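Local coordinates for protein-glutamine gamma-glutamyltransferase (Pseudomonas aeruginosa PAO1, PDB 6G49) that displays transglutaminase activity in vitro, joining protein glutamine and lysine side chains, and plays a critical role in the viability of its bacterium, at residues 138-143 / 162-167; 189-194 / 255-260; 210-215 / 244-249; 215-220 / 232-237. All blocks are in the same frame, centred on the assembly; numbering follows the deposited sequence. Where two conformers were deposited one is given.

Contact 1 stands apart from the other three. It is buried in the region assigned to the TgpA N-terminal domain, its centre about 25 Å from that of contact 3, and it combines an arginine-on-phenyl packing with charges and a bridging water. Contacts 2, 3 and 4 all belong to the transglutaminase-like region. Contacts 2 and 3 both use helix 243-256: at its C-terminal end, near the surface, contact 2 packs alanines closely, whereas contact 3, buried near its N-terminal end, pairs two aromatic rings. The partly buried contact 4 lies next to contact 3, shares E215 with it and continues the aromatic packing, adding a water that links E215 to the helix.

Contact 1 of 4, residues 138-143 / 162-167; sequences SDFHLQ and ALRESS
A buried packing of F140 on R164 joins the loop leading into strand 142-144 to the short strand 163-164, in the region assigned to the TgpA N-terminal domain. The aliphatic shaft of the arginine lies along one face of the phenyl ring. CB of R164 is 3.6 Å from CZ of F140, and CD of R164 stands over the ring centre, 4.0 Å from the centroid, in a CH-pi contact. A bend at chi3 (-89°) turns the guanidinium almost perpendicular to the phenyl plane and leaves its carbon CZ 5.4 Å from the ring centroid, too far for more than a weak cation-pi attraction; the charge goes instead to E291 and D125 through salt bridges. Arginine suits the place because its shaft is apolar and its tip is not. Beside the ring, a water donates to O of S138 and to OE1 of E165, at 2.7 Å from each, and W299 also bonds OE1 of E165. Within the loop, ND1 of H141 gives a nearly straight bond of 2.6 Å to OD1 of D139, while NE2 of H141 donates to OE1 of Q143 at 2.7 Å. With both nitrogens donating, the imidazole may well be positively charged, its rotation fixed from both ends, by Q143 and by a His-carboxylate hydrogen bond in the turn that leads into strand 142-144.

Contact 2 of 4, residues 189-194 / 255-260; sequences ALADEL and RAAGIP
Close alanine packing, A191 against A256 and A257, brings helix 185-197 up to the C-terminal end of helix 243-256, which closes in a Schellman motif within the transglutaminase-like region. CB of A191 lies 3.4 Å from CB of A256, closer than two methyl groups normally pack, and 3.6 Å from N of A257. CB of A257 in turn rests 3.7 Å from O of A191. The CA atoms of A191 and A257 are only 4.7 Å apart, a spacing at which a methyl group is about as much side chain as the interface can take. V253, one turn back on helix 243-256, also touches A191, and L204 of helix 201-214 packs on A257, so three helices meet here. The chain can turn away directly afterwards because G258 adopts a positive phi of 85°, readily reached by glycine, while its N bonds back to O of R255 at 3.0 Å. At the more exposed margin D192 begins by pointing off the interface, yet its carboxylate swings round toward a water 2.7 Å from OD1 of D192 and 3.1 Å from O of A256; not all the acceptors near this water, counting those beyond the two helices, can be served at once.

Contact 3 of 4, residues 210-215 / 244-249; sequences QRFNHE and AHYAGA
F212 and Y246 meet as an offset edge-to-face pair, the edge of the tyrosine ring directed at a face of the phenylalanine. CD2 of Y246 sits 3.7 Å from both CD1 and CE1 of F212, and CE2 of Y246 follows at 3.8 Å from CD1 of F212. The planes stand at 62° and the ring centroids are 5.4 Å apart. The two side chains run past each other in opposite directions, so the contact falls on their flanks; for Y246 this follows from a chi1 of -72°, which lays CG beside the backbone N and carries the ring across toward helix 201-214. Further rings continue the packing: F217 meets F212 edge-to-face, F234 does the same with Y246, and L235 touches F212. The phenol oxygen of Y246 is bonded to O of A218, which limits how far the ring can shift. Just past the end of helix 201-214, E215 places OE2 over the face of the R211 guanidinium, 3.4 Å from NH2 of R211, a salt bridge of charge alone, while OE1 of E215 pairs with R239. Helix 243-256 begins at C243, the nucleophile by similarity, whose side chain is about 6 Å from that of Y246. The electron-rich pi face of the phenylalanine thus receives the weakly positive edge hydrogens of the tyrosine, whose hydroxyl ties helix 243-256 to strand 218-219.

Contact 4 of 4, residues 215-220 / 232-237; sequences EPFAYT and DDFLFD
F217 carries CG beside its backbone N (chi1 -81°), whereas F234 sends CG anti to its own N (chi1 166°), and these two choices bring the rings together from the loop and from helix 230-238. CE1 of F217 comes over one face of F234, 3.8 Å from its CZ. The planes meet obliquely at 56°, with the side chains crossing at about a right angle. The outer end of F217 reaches the next residue of the helix: CZ of F217 is 3.7 Å from O of L235 and 4.2 Å from CD2 of L235. Bulky apolar side chains suit this place, where the loop is packed on the helix through side chains. Polar groups gather at the margin. A water in the plane of the F217 ring, at its edge, donates to OE1 of E215, the atom that also pairs with R239, and to O of L235, 2.8 Å from each, so that carbonyl, in a wider pi-type turn of the helix, has a partner. P216 is the centre of an inverse gamma turn, closed by a weak bond from N of F217 to O of E215, which bends the chain between helix 201-214 and strand 218-219. The contact belongs to a beta-alpha-beta unit in which strand 218-219 pairs in parallel with strand 240-241; helix 230-238 connects them and rests F234 and L235 on A249 of helix 243-256.

Contact 1 of 4, residues 138-143 / 162-167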
loop_
_atom_site.group_PDB
_atom_site.type_symbol
_atom_site.label_atom_id
_atom_site.label_comp_id
_atom_site.label_asym_id
_atom_site.label_seq_id
_atom_site.Cartn_x
_atom_site.Cartn_y
_atom_site.Cartn_z
ATOM N N SER A 138 -6.017 -9.652 10.041
ATOM C CA SER A 138 -7.201 -9.647 9.226
ATOM C C SER A 138 -7.041 -8.774 7.970
ATOM O O SER A 138 -7.725 -9.046 6.992
ATOM C CB SER A 138 -8.442 -9.169 10.027
ATOM O OG SER A 138 -8.173 -8.100 10.923
ATOM N N ASP A 139 -6.116 -7.792 7.998
ATOM C CA ASP A 139 -5.859 -6.922 6.854
ATOM C C ASP A 139 -4.621 -7.399 6.059
ATOM O O ASP A 139 -4.019 -6.591 5.300
ATOM C CB ASP A 139 -5.707 -5.477 7.314
ATOM C CG ASP A 139 -4.447 -5.225 8.124
ATOM O OD1 ASP A 139 -3.896 -6.252 8.670
ATOM O OD2 ASP A 139 -4.041 -4.051 8.271
ATOM N N PHE A 140 -4.196 -8.656 6.303
ATOM C CA PHE A 140 -3.138 -9.335 5.540
ATOM C C PHE A 140 -1.788 -8.661 5.766
ATOM O O PHE A 140 -0.947 -8.740 4.905
ATOM C CB PHE A 140 -3.483 -9.378 4.057
ATOM C CG PHE A 140 -4.776 -10.104 3.780
ATOM C CD1 PHE A 140 -4.801 -11.483 3.763
ATOM C CD2 PHE A 140 -5.982 -9.426 3.677
ATOM C CE1 PHE A 140 -5.997 -12.182 3.635
ATOM C CE2 PHE A 140 -7.167 -10.126 3.547
ATOM C CZ PHE A 140 -7.169 -11.494 3.513
ATOM N N HIS A 141 -1.556 -8.066 6.920
ATOM C CA HIS A 141 -0.211 -7.632 7.290
ATOM C C HIS A 141 0.260 -8.485 8.469
ATOM O O HIS A 141 -0.536 -9.021 9.214
ATOM C CB HIS A 141 -0.189 -6.128 7.619
ATOM C CG HIS A 141 -0.339 -5.790 9.055
ATOM N ND1 HIS A 141 -1.566 -5.761 9.661
ATOM C CD2 HIS A 141 0.547 -5.421 10.005
ATOM C CE1 HIS A 141 -1.413 -5.428 10.938
ATOM N NE2 HIS A 141 -0.122 -5.225 11.191
ATOM N N LEU A 142 1.582 -8.557 8.602
ATOM C CA LEU A 142 2.244 -9.349 9.630
ATOM C C LEU A 142 2.527 -8.476 10.862
ATOM O O LEU A 142 3.261 -7.516 10.787
ATOM C CB LEU A 142 3.570 -9.855 9.018
ATOM C CG LEU A 142 3.469 -10.818 7.851
ATOM C CD1 LEU A 142 4.843 -10.992 7.241
ATOM C CD2 LEU A 142 2.910 -12.148 8.301
ATOM N N GLN A 143 1.913 -8.828 11.996
ATOM C CA GLN A 143 2.046 -8.099 13.231
ATOM C C GLN A 143 2.859 -8.983 14.187
ATOM O O GLN A 143 2.427 -10.107 14.511
ATOM C CB GLN A 143 0.676 -7.760 13.839
ATOM C CG GLN A 143 0.764 -6.868 15.101
ATOM C CD GLN A 143 0.699 -5.355 14.845
ATOM O OE1 GLN A 143 0.634 -4.835 13.709
ATOM N NE2 GLN A 143 0.728 -4.579 15.931
ATOM N N ALA A 162 -2.944 -15.229 -4.115
ATOM C CA ALA A 162 -3.896 -15.749 -3.147
ATOM C C ALA A 162 -5.221 -14.992 -3.264
ATOM O O ALA A 162 -5.244 -13.811 -3.593
ATOM C CB ALA A 162 -3.372 -15.620 -1.739
ATOM N N LEU A 163 -6.336 -15.718 -3.093
ATOM C CA LEU A 163 -7.667 -15.082 -3.020
ATOM C C LEU A 163 -7.861 -14.567 -1.599
ATOM O O LEU A 163 -7.716 -15.293 -0.639
ATOM C CB LEU A 163 -8.709 -16.142 -3.385
ATOM C CG LEU A 163 -10.164 -15.713 -3.341
ATOM C CD1 LEU A 163 -10.422 -14.609 -4.333
ATOM C CD2 LEU A 163 -11.057 -16.922 -3.663
ATOM N N ARG A 164 -8.163 -13.283 -1.496
ATOM C CA ARG A 164 -8.316 -12.648 -0.210
ATOM C C ARG A 164 -9.712 -12.187 0.143
ATOM O O ARG A 164 -10.253 -11.294 -0.477
ATOM C CB ARG A 164 -7.368 -11.461 -0.115
ATOM C CG ARG A 164 -5.959 -11.774 -0.559
ATOM C CD ARG A 164 -5.025 -10.641 -0.222
ATOM N NE ARG A 164 -4.965 -9.663 -1.293
ATOM C CZ ARG A 164 -4.957 -8.361 -1.088
ATOM N NH1 ARG A 164 -5.013 -7.913 0.152
ATOM N NH2 ARG A 164 -4.902 -7.520 -2.112
ATOM N N GLU A 165 -10.265 -12.819 1.164
ATOM C CA GLU A 165 -11.553 -12.468 1.704
ATOM C C GLU A 165 -12.629 -12.370 0.608
ATOM O O GLU A 165 -13.267 -11.331 0.440
ATOM C CB GLU A 165 -11.428 -11.164 2.503
ATOM C CG GLU A 165 -12.033 -11.237 3.850
ATOM C CD GLU A 165 -12.145 -9.965 4.671
ATOM O OE1 GLU A 165 -11.408 -8.966 4.413
ATOM O OE2 GLU A 165 -12.986 -9.983 5.579
ATOM N N SER A 166 -12.913 -13.463 -0.103
ATOM C CA SER A 166 -13.951 -13.464 -1.117
ATOM C C SER A 166 -15.318 -13.103 -0.507
ATOM O O SER A 166 -16.128 -12.516 -1.202
ATOM C CB SER A 166 -13.998 -14.775 -1.871
ATOM O OG SER A 166 -14.243 -15.807 -0.958
ATOM N N SER A 167 -15.559 -13.496 0.751
ATOM C CA SER A 167 -16.669 -13.024 1.598
ATOM C C SER A 167 -16.117 -12.155 2.718
ATOM O O SER A 167 -15.227 -12.569 3.404
ATOM C CB SER A 167 -17.427 -14.183 2.232
ATOM O OG SER A 167 -18.095 -14.854 1.210
HETATM O O HOH W 1 -9.321 -7.611 5.342
#

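Contact 2 of 4, residues 189-194 / 255-260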
loop_
_atom_site.group_PDB
_atom_site.type_symbol
_atom_site.label_atom_id
_atom_site.label_comp_id
_atom_site.label_asym_id
_atom_site.label_seq_id
_atom_site.Cartn_x
_atom_site.Cartn_y
_atom_site.Cartn_z
ATOM N N ALA A 189 -18.189 14.603 -5.066
ATOM C CA ALA A 189 -18.976 14.777 -6.331
ATOM C C ALA A 189 -18.437 13.891 -7.465
ATOM O O ALA A 189 -19.173 13.263 -8.212
ATOM C CB ALA A 189 -18.975 16.248 -6.741
ATOM N N LEU A 190 -17.101 13.828 -7.599
ATOM C CA LEU A 190 -16.497 12.958 -8.563
ATOM C C LEU A 190 -16.902 11.503 -8.309
ATOM O O LEU A 190 -17.222 10.798 -9.237
ATOM C CB LEU A 190 -14.978 13.138 -8.528
ATOM C CG LEU A 190 -14.182 12.178 -9.398
ATOM C CD1 LEU A 190 -14.442 12.373 -10.895
ATOM C CD2 LEU A 190 -12.691 12.290 -9.116
ATOM N N ALA A 191 -16.829 11.051 -7.039
ATOM C CA ALA A 191 -17.160 9.695 -6.686
ATOM C C ALA A 191 -18.622 9.374 -7.077
ATOM O O ALA A 191 -18.917 8.330 -7.595
ATOM C CB ALA A 191 -16.974 9.496 -5.214
ATOM N N ASP A 192 -19.490 10.340 -6.823
ATOM C CA ASP A 192 -20.928 10.210 -7.214
ATOM C C ASP A 192 -21.104 10.013 -8.720
ATOM O O ASP A 192 -21.839 9.155 -9.127
ATOM C CB ASP A 192 -21.705 11.472 -6.846
ATOM C CG ASP A 192 -21.910 11.617 -5.358
ATOM O OD1 ASP A 192 -21.695 10.602 -4.646
ATOM O OD2 ASP A 192 -22.235 12.762 -4.910
ATOM N N GLU A 193 -20.380 10.804 -9.493
ATOM C CA GLU A 193 -20.441 10.778 -10.947
ATOM C C GLU A 193 -19.901 9.428 -11.412
ATOM O O GLU A 193 -20.477 8.769 -12.274
ATOM C CB GLU A 193 -19.682 11.975 -11.538
ATOM C CG GLU A 193 -20.312 13.320 -11.211
ATOM C CD GLU A 193 -19.393 14.524 -11.278
ATOM O OE1 GLU A 193 -18.321 14.408 -11.896
ATOM O OE2 GLU A 193 -19.752 15.578 -10.702
ATOM N N LEU A 194 -18.761 9.001 -10.828
ATOM C CA LEU A 194 -18.228 7.735 -11.235
ATOM C C LEU A 194 -19.167 6.569 -10.911
ATOM O O LEU A 194 -19.230 5.611 -11.690
ATOM C CB LEU A 194 -16.862 7.502 -10.563
ATOM C CG LEU A 194 -15.712 8.304 -11.153
ATOM C CD1 LEU A 194 -14.542 8.350 -10.180
ATOM C CD2 LEU A 194 -15.257 7.741 -12.480
ATOM N N ARG A 255 -14.089 4.905 -1.642
ATOM C CA ARG A 255 -14.967 4.775 -0.521
ATOM C C ARG A 255 -16.194 5.657 -0.738
ATOM O O ARG A 255 -17.346 5.232 -0.381
ATOM C CB ARG A 255 -14.319 5.252 0.760
ATOM C CG ARG A 255 -13.238 4.309 1.276
ATOM C CD ARG A 255 -12.826 4.673 2.669
ATOM N NE ARG A 255 -11.851 3.702 3.204
ATOM C CZ ARG A 255 -11.406 3.629 4.426
ATOM N NH1 ARG A 255 -11.745 4.515 5.360
ATOM N NH2 ARG A 255 -10.614 2.581 4.750
ATOM N N ALA A 256 -15.990 6.854 -1.284
ATOM C CA ALA A 256 -17.124 7.785 -1.516
ATOM C C ALA A 256 -18.045 7.233 -2.600
ATOM O O ALA A 256 -19.246 7.636 -2.613
ATOM C CB ALA A 256 -16.648 9.173 -1.807
ATOM N N ALA A 257 -17.572 6.367 -3.475
ATOM C CA ALA A 257 -18.355 5.712 -4.510
ATOM C C ALA A 257 -18.973 4.390 -4.009
ATOM O O ALA A 257 -19.521 3.649 -4.790
ATOM C CB ALA A 257 -17.514 5.406 -5.713
ATOM N N GLY A 258 -18.775 4.040 -2.741
ATOM C CA GLY A 258 -19.347 2.832 -2.153
ATOM C C GLY A 258 -18.536 1.565 -2.363
ATOM O O GLY A 258 -19.059 0.502 -2.166
ATOM N N ILE A 259 -17.225 1.691 -2.660
ATOM C CA ILE A 259 -16.319 0.570 -2.882
ATOM C C ILE A 259 -15.400 0.505 -1.666
ATOM O O ILE A 259 -14.673 1.476 -1.416
ATOM C CB ILE A 259 -15.514 0.716 -4.199
ATOM C CG1 ILE A 259 -16.448 0.776 -5.406
ATOM C CG2 ILE A 259 -14.508 -0.431 -4.306
ATOM C CD1 ILE A 259 -15.806 1.051 -6.720
ATOM N N PRO A 260 -15.397 -0.593 -0.870
ATOM C CA PRO A 260 -14.507 -0.650 0.288
ATOM C C PRO A 260 -13.056 -0.629 -0.222
ATOM O O PRO A 260 -12.746 -1.295 -1.206
ATOM C CB PRO A 260 -14.864 -1.973 0.967
ATOM C CG PRO A 260 -16.252 -2.294 0.419
ATOM C CD PRO A 260 -16.199 -1.834 -1.024
HETATM O O HOH W 2 -19.905 10.633 -2.568
#

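Contact 3 of 4, residues 210-215 / 244-249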
loop_
_atom_site.group_PDB
_atom_site.type_symbol
_atom_site.label_atom_id
_atom_site.label_comp_id
_atom_site.label_asym_id
_atom_site.label_seq_id
_atom_site.Cartn_x
_atom_site.Cartn_y
_atom_site.Cartn_z
ATOM N N GLN A 210 -7.595 6.042 -15.102
ATOM C CA GLN A 210 -7.479 6.774 -16.344
ATOM C C GLN A 210 -7.346 8.278 -16.092
ATOM O O GLN A 210 -6.664 9.019 -16.850
ATOM C CB GLN A 210 -8.687 6.468 -17.237
ATOM C CG GLN A 210 -8.492 5.246 -18.118
ATOM C CD GLN A 210 -9.636 5.213 -19.101
ATOM O OE1 GLN A 210 -9.513 5.650 -20.252
ATOM N NE2 GLN A 210 -10.791 4.805 -18.609
ATOM N N ARG A 211 -7.976 8.798 -15.040
ATOM C CA ARG A 211 -7.871 10.224 -14.749
ATOM C C ARG A 211 -6.415 10.579 -14.410
ATOM O O ARG A 211 -5.866 11.625 -14.797
ATOM C CB ARG A 211 -8.799 10.677 -13.616
ATOM C CG ARG A 211 -10.268 10.642 -13.978
ATOM C CD ARG A 211 -11.041 11.066 -12.749
ATOM N NE ARG A 211 -10.762 12.435 -12.336
ATOM C CZ ARG A 211 -11.451 13.485 -12.780
ATOM N NH1 ARG A 211 -12.438 13.307 -13.647
ATOM N NH2 ARG A 211 -11.132 14.688 -12.372
ATOM N N PHE A 212 -5.747 9.714 -13.648
ATOM C CA PHE A 212 -4.393 9.983 -13.318
ATOM C C PHE A 212 -3.504 9.873 -14.573
ATOM O O PHE A 212 -2.501 10.552 -14.691
ATOM C CB PHE A 212 -3.887 9.022 -12.230
ATOM C CG PHE A 212 -4.516 9.203 -10.867
ATOM C CD1 PHE A 212 -4.424 10.399 -10.182
ATOM C CD2 PHE A 212 -5.226 8.161 -10.283
ATOM C CE1 PHE A 212 -4.982 10.564 -8.930
ATOM C CE2 PHE A 212 -5.773 8.320 -9.022
ATOM C CZ PHE A 212 -5.657 9.517 -8.349
ATOM N N ASN A 213 -3.852 8.937 -15.442
ATOM C CA ASN A 213 -3.042 8.690 -16.626
ATOM C C ASN A 213 -3.145 9.876 -17.605
ATOM O O ASN A 213 -2.136 10.327 -18.124
ATOM C CB ASN A 213 -3.448 7.392 -17.294
ATOM C CG ASN A 213 -2.484 6.995 -18.402
ATOM O OD1 ASN A 213 -1.265 6.974 -18.199
ATOM N ND2 ASN A 213 -3.045 6.592 -19.519
ATOM N N HIS A 214 -4.328 10.425 -17.810
ATOM C CA HIS A 214 -4.540 11.461 -18.868
ATOM C C HIS A 214 -4.326 12.910 -18.411
ATOM O O HIS A 214 -4.082 13.784 -19.258
ATOM C CB HIS A 214 -5.946 11.284 -19.405
ATOM C CG HIS A 214 -6.081 10.007 -20.164
ATOM N ND1 HIS A 214 -7.276 9.342 -20.275
ATOM C CD2 HIS A 214 -5.185 9.276 -20.856
ATOM C CE1 HIS A 214 -7.104 8.255 -20.997
ATOM N NE2 HIS A 214 -5.835 8.173 -21.341
ATOM N N GLU A 215 -4.512 13.217 -17.121
ATOM C CA GLU A 215 -4.407 14.557 -16.618
ATOM C C GLU A 215 -2.960 14.809 -16.270
ATOM O O GLU A 215 -2.208 13.848 -16.114
ATOM C CB GLU A 215 -5.367 14.790 -15.458
ATOM C CG GLU A 215 -6.800 14.608 -15.869
ATOM C CD GLU A 215 -7.746 14.657 -14.689
ATOM O OE1 GLU A 215 -7.362 15.276 -13.657
ATOM O OE2 GLU A 215 -8.846 14.074 -14.787
ATOM N N ALA A 244 1.626 8.933 -1.249
ATOM C CA ALA A 244 0.491 9.013 -0.278
ATOM C C ALA A 244 -0.640 9.915 -0.800
ATOM O O ALA A 244 -1.808 9.658 -0.533
ATOM C CB ALA A 244 0.921 9.535 1.034
ATOM N N HIS A 245 -0.313 10.971 -1.560
ATOM C CA HIS A 245 -1.336 11.774 -2.225
ATOM C C HIS A 245 -2.180 10.894 -3.135
ATOM O O HIS A 245 -3.448 10.952 -3.129
ATOM C CB HIS A 245 -0.737 12.939 -3.060
ATOM C CG HIS A 245 -0.020 13.946 -2.255
ATOM N ND1 HIS A 245 1.245 13.742 -1.770
ATOM C CD2 HIS A 245 -0.417 15.170 -1.861
ATOM C CE1 HIS A 245 1.609 14.818 -1.096
ATOM N NE2 HIS A 245 0.620 15.721 -1.153
ATOM N N TYR A 246 -1.561 10.083 -4.002
ATOM C CA TYR A 246 -2.251 9.323 -4.990
ATOM C C TYR A 246 -3.057 8.191 -4.328
ATOM O O TYR A 246 -4.197 7.977 -4.631
ATOM C CB TYR A 246 -1.287 8.708 -6.023
ATOM C CG TYR A 246 -0.721 9.766 -6.947
ATOM C CD1 TYR A 246 0.424 10.472 -6.624
ATOM C CD2 TYR A 246 -1.384 10.080 -8.110
ATOM C CE1 TYR A 246 0.874 11.521 -7.401
ATOM C CE2 TYR A 246 -0.920 11.105 -8.911
ATOM C CZ TYR A 246 0.202 11.812 -8.576
ATOM O OH TYR A 246 0.617 12.824 -9.425
ATOM N N ALA A 247 -2.402 7.471 -3.412
ATOM C CA ALA A 247 -3.056 6.328 -2.758
ATOM C C ALA A 247 -4.249 6.808 -1.907
ATOM O O ALA A 247 -5.311 6.206 -1.967
ATOM C CB ALA A 247 -2.086 5.545 -1.906
ATOM N N GLY A 248 -4.019 7.837 -1.106
ATOM C CA GLY A 248 -5.057 8.393 -0.216
ATOM C C GLY A 248 -6.189 8.957 -1.005
ATOM O O GLY A 248 -7.377 8.673 -0.727
ATOM N N ALA A 249 -5.890 9.682 -2.094
ATOM C CA ALA A 249 -6.988 10.250 -2.882
ATOM C C ALA A 249 -7.780 9.180 -3.598
ATOM O O ALA A 249 -9.041 9.222 -3.644
ATOM C CB ALA A 249 -6.509 11.270 -3.886
#

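Contact 4 of 4, residues 215-220 / 232-237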
loop_
_atom_site.group_PDB
_atom_site.type_symbol
_atom_site.label_atom_id
_atom_site.label_comp_id
_atom_site.label_asym_id
_atom_site.label_seq_id
_atom_site.Cartn_x
_atom_site.Cartn_y
_atom_site.Cartn_z
ATOM N N GLU A 215 -4.512 13.217 -17.121
ATOM C CA GLU A 215 -4.407 14.557 -16.618
ATOM C C GLU A 215 -2.960 14.809 -16.270
ATOM O O GLU A 215 -2.208 13.848 -16.114
ATOM C CB GLU A 215 -5.367 14.790 -15.458
ATOM C CG GLU A 215 -6.800 14.608 -15.869
ATOM C CD GLU A 215 -7.746 14.657 -14.689
ATOM O OE1 GLU A 215 -7.362 15.276 -13.657
ATOM O OE2 GLU A 215 -8.846 14.074 -14.787
ATOM N N PRO A 216 -2.553 16.094 -16.198
ATOM C CA PRO A 216 -1.149 16.445 -16.026
ATOM C C PRO A 216 -0.669 16.354 -14.565
ATOM O O PRO A 216 -0.145 17.307 -13.988
ATOM C CB PRO A 216 -1.105 17.872 -16.596
ATOM C CG PRO A 216 -2.463 18.427 -16.248
ATOM C CD PRO A 216 -3.410 17.270 -16.428
ATOM N N PHE A 217 -0.759 15.127 -14.036
ATOM C CA PHE A 217 -0.276 14.847 -12.677
ATOM C C PHE A 217 1.245 14.751 -12.692
ATOM O O PHE A 217 1.886 14.199 -13.605
ATOM C CB PHE A 217 -0.925 13.541 -12.188
ATOM C CG PHE A 217 -2.326 13.715 -11.667
ATOM C CD1 PHE A 217 -2.538 14.066 -10.328
ATOM C CD2 PHE A 217 -3.427 13.507 -12.472
ATOM C CE1 PHE A 217 -3.817 14.249 -9.835
ATOM C CE2 PHE A 217 -4.701 13.712 -11.993
ATOM C CZ PHE A 217 -4.895 14.086 -10.660
ATOM N N ALA A 218 1.826 15.244 -11.619
ATOM C CA ALA A 218 3.214 15.224 -11.303
ATOM C C ALA A 218 3.445 14.318 -10.097
ATOM O O ALA A 218 2.700 14.392 -9.058
ATOM C CB ALA A 218 3.719 16.622 -11.019
ATOM N N TYR A 219 4.533 13.556 -10.175
ATOM C CA TYR A 219 5.028 12.690 -9.109
ATOM C C TYR A 219 6.316 13.365 -8.627
ATOM O O TYR A 219 7.276 13.442 -9.360
ATOM C CB TYR A 219 5.325 11.296 -9.622
ATOM C CG TYR A 219 5.438 10.295 -8.510
ATOM C CD1 TYR A 219 4.360 10.042 -7.697
ATOM C CD2 TYR A 219 6.617 9.623 -8.261
ATOM C CE1 TYR A 219 4.441 9.144 -6.670
ATOM C CE2 TYR A 219 6.709 8.715 -7.229
ATOM C CZ TYR A 219 5.607 8.482 -6.440
ATOM O OH TYR A 219 5.654 7.590 -5.407
ATOM N N THR A 220 6.327 13.848 -7.395
ATOM C CA THR A 220 7.448 14.653 -6.872
ATOM C C THR A 220 7.654 14.361 -5.370
ATOM O O THR A 220 6.700 14.184 -4.621
ATOM C CB THR A 220 7.193 16.144 -7.152
ATOM O OG1 THR A 220 8.224 16.928 -6.545
ATOM C CG2 THR A 220 5.880 16.654 -6.611
ATOM N N ASP A 232 -9.383 17.215 -2.504
ATOM C CA ASP A 232 -9.849 18.092 -3.620
ATOM C C ASP A 232 -8.655 18.874 -4.205
ATOM O O ASP A 232 -8.554 18.958 -5.431
ATOM C CB ASP A 232 -10.884 19.097 -3.098
ATOM C CG ASP A 232 -12.256 18.531 -2.818
ATOM O OD1 ASP A 232 -12.402 17.291 -2.920
ATOM O OD2 ASP A 232 -13.198 19.366 -2.456
ATOM N N ASP A 233 -7.880 19.497 -3.331
ATOM C CA ASP A 233 -6.763 20.390 -3.755
ATOM C C ASP A 233 -5.779 19.599 -4.635
ATOM O O ASP A 233 -5.325 20.047 -5.711
ATOM C CB ASP A 233 -6.091 21.070 -2.567
ATOM C CG ASP A 233 -6.997 22.071 -1.842
ATOM O OD1 ASP A 233 -8.066 22.395 -2.382
ATOM O OD2 ASP A 233 -6.654 22.398 -0.705
ATOM N N PHE A 234 -5.440 18.385 -4.197
ATOM C CA PHE A 234 -4.567 17.517 -4.962
ATOM C C PHE A 234 -5.212 17.089 -6.270
ATOM O O PHE A 234 -4.597 17.187 -7.324
ATOM C CB PHE A 234 -4.110 16.317 -4.121
ATOM C CG PHE A 234 -3.489 15.234 -4.956
ATOM C CD1 PHE A 234 -2.204 15.389 -5.500
ATOM C CD2 PHE A 234 -4.134 14.028 -5.160
ATOM C CE1 PHE A 234 -1.646 14.386 -6.278
ATOM C CE2 PHE A 234 -3.577 13.017 -5.929
ATOM C CZ PHE A 234 -2.303 13.179 -6.469
ATOM N N LEU A 235 -6.445 16.564 -6.268
ATOM C CA LEU A 235 -7.007 15.994 -7.508
ATOM C C LEU A 235 -7.321 17.061 -8.585
ATOM O O LEU A 235 -7.354 16.710 -9.727
ATOM C CB LEU A 235 -8.313 15.257 -7.200
ATOM C CG LEU A 235 -8.142 13.925 -6.501
ATOM C CD1 LEU A 235 -9.508 13.344 -6.118
ATOM C CD2 LEU A 235 -7.366 12.963 -7.396
ATOM N N PHE A 236 -7.717 18.251 -8.142
ATOM C CA PHE A 236 -8.371 19.229 -9.078
ATOM C C PHE A 236 -7.560 20.528 -9.208
ATOM O O PHE A 236 -7.836 21.291 -10.123
ATOM C CB PHE A 236 -9.803 19.531 -8.642
ATOM C CG PHE A 236 -10.627 18.294 -8.433
ATOM C CD1 PHE A 236 -10.912 17.455 -9.490
ATOM C CD2 PHE A 236 -11.133 17.997 -7.181
ATOM C CE1 PHE A 236 -11.663 16.308 -9.295
ATOM C CE2 PHE A 236 -11.876 16.844 -6.986
ATOM C CZ PHE A 236 -12.118 15.994 -8.035
ATOM N N ASP A 237 -6.643 20.813 -8.286
ATOM C CA ASP A 237 -5.875 22.092 -8.268
ATOM C C ASP A 237 -4.397 21.834 -8.556
ATOM O O ASP A 237 -3.907 22.158 -9.647
ATOM C CB ASP A 237 -6.134 22.899 -6.997
ATOM C CG ASP A 237 -7.601 23.220 -6.741
ATOM O OD1 ASP A 237 -8.418 23.065 -7.687
ATOM O OD2 ASP A 237 -7.928 23.599 -5.568
HETATM O O HOH W 3 -8.555 14.699 -11.187
#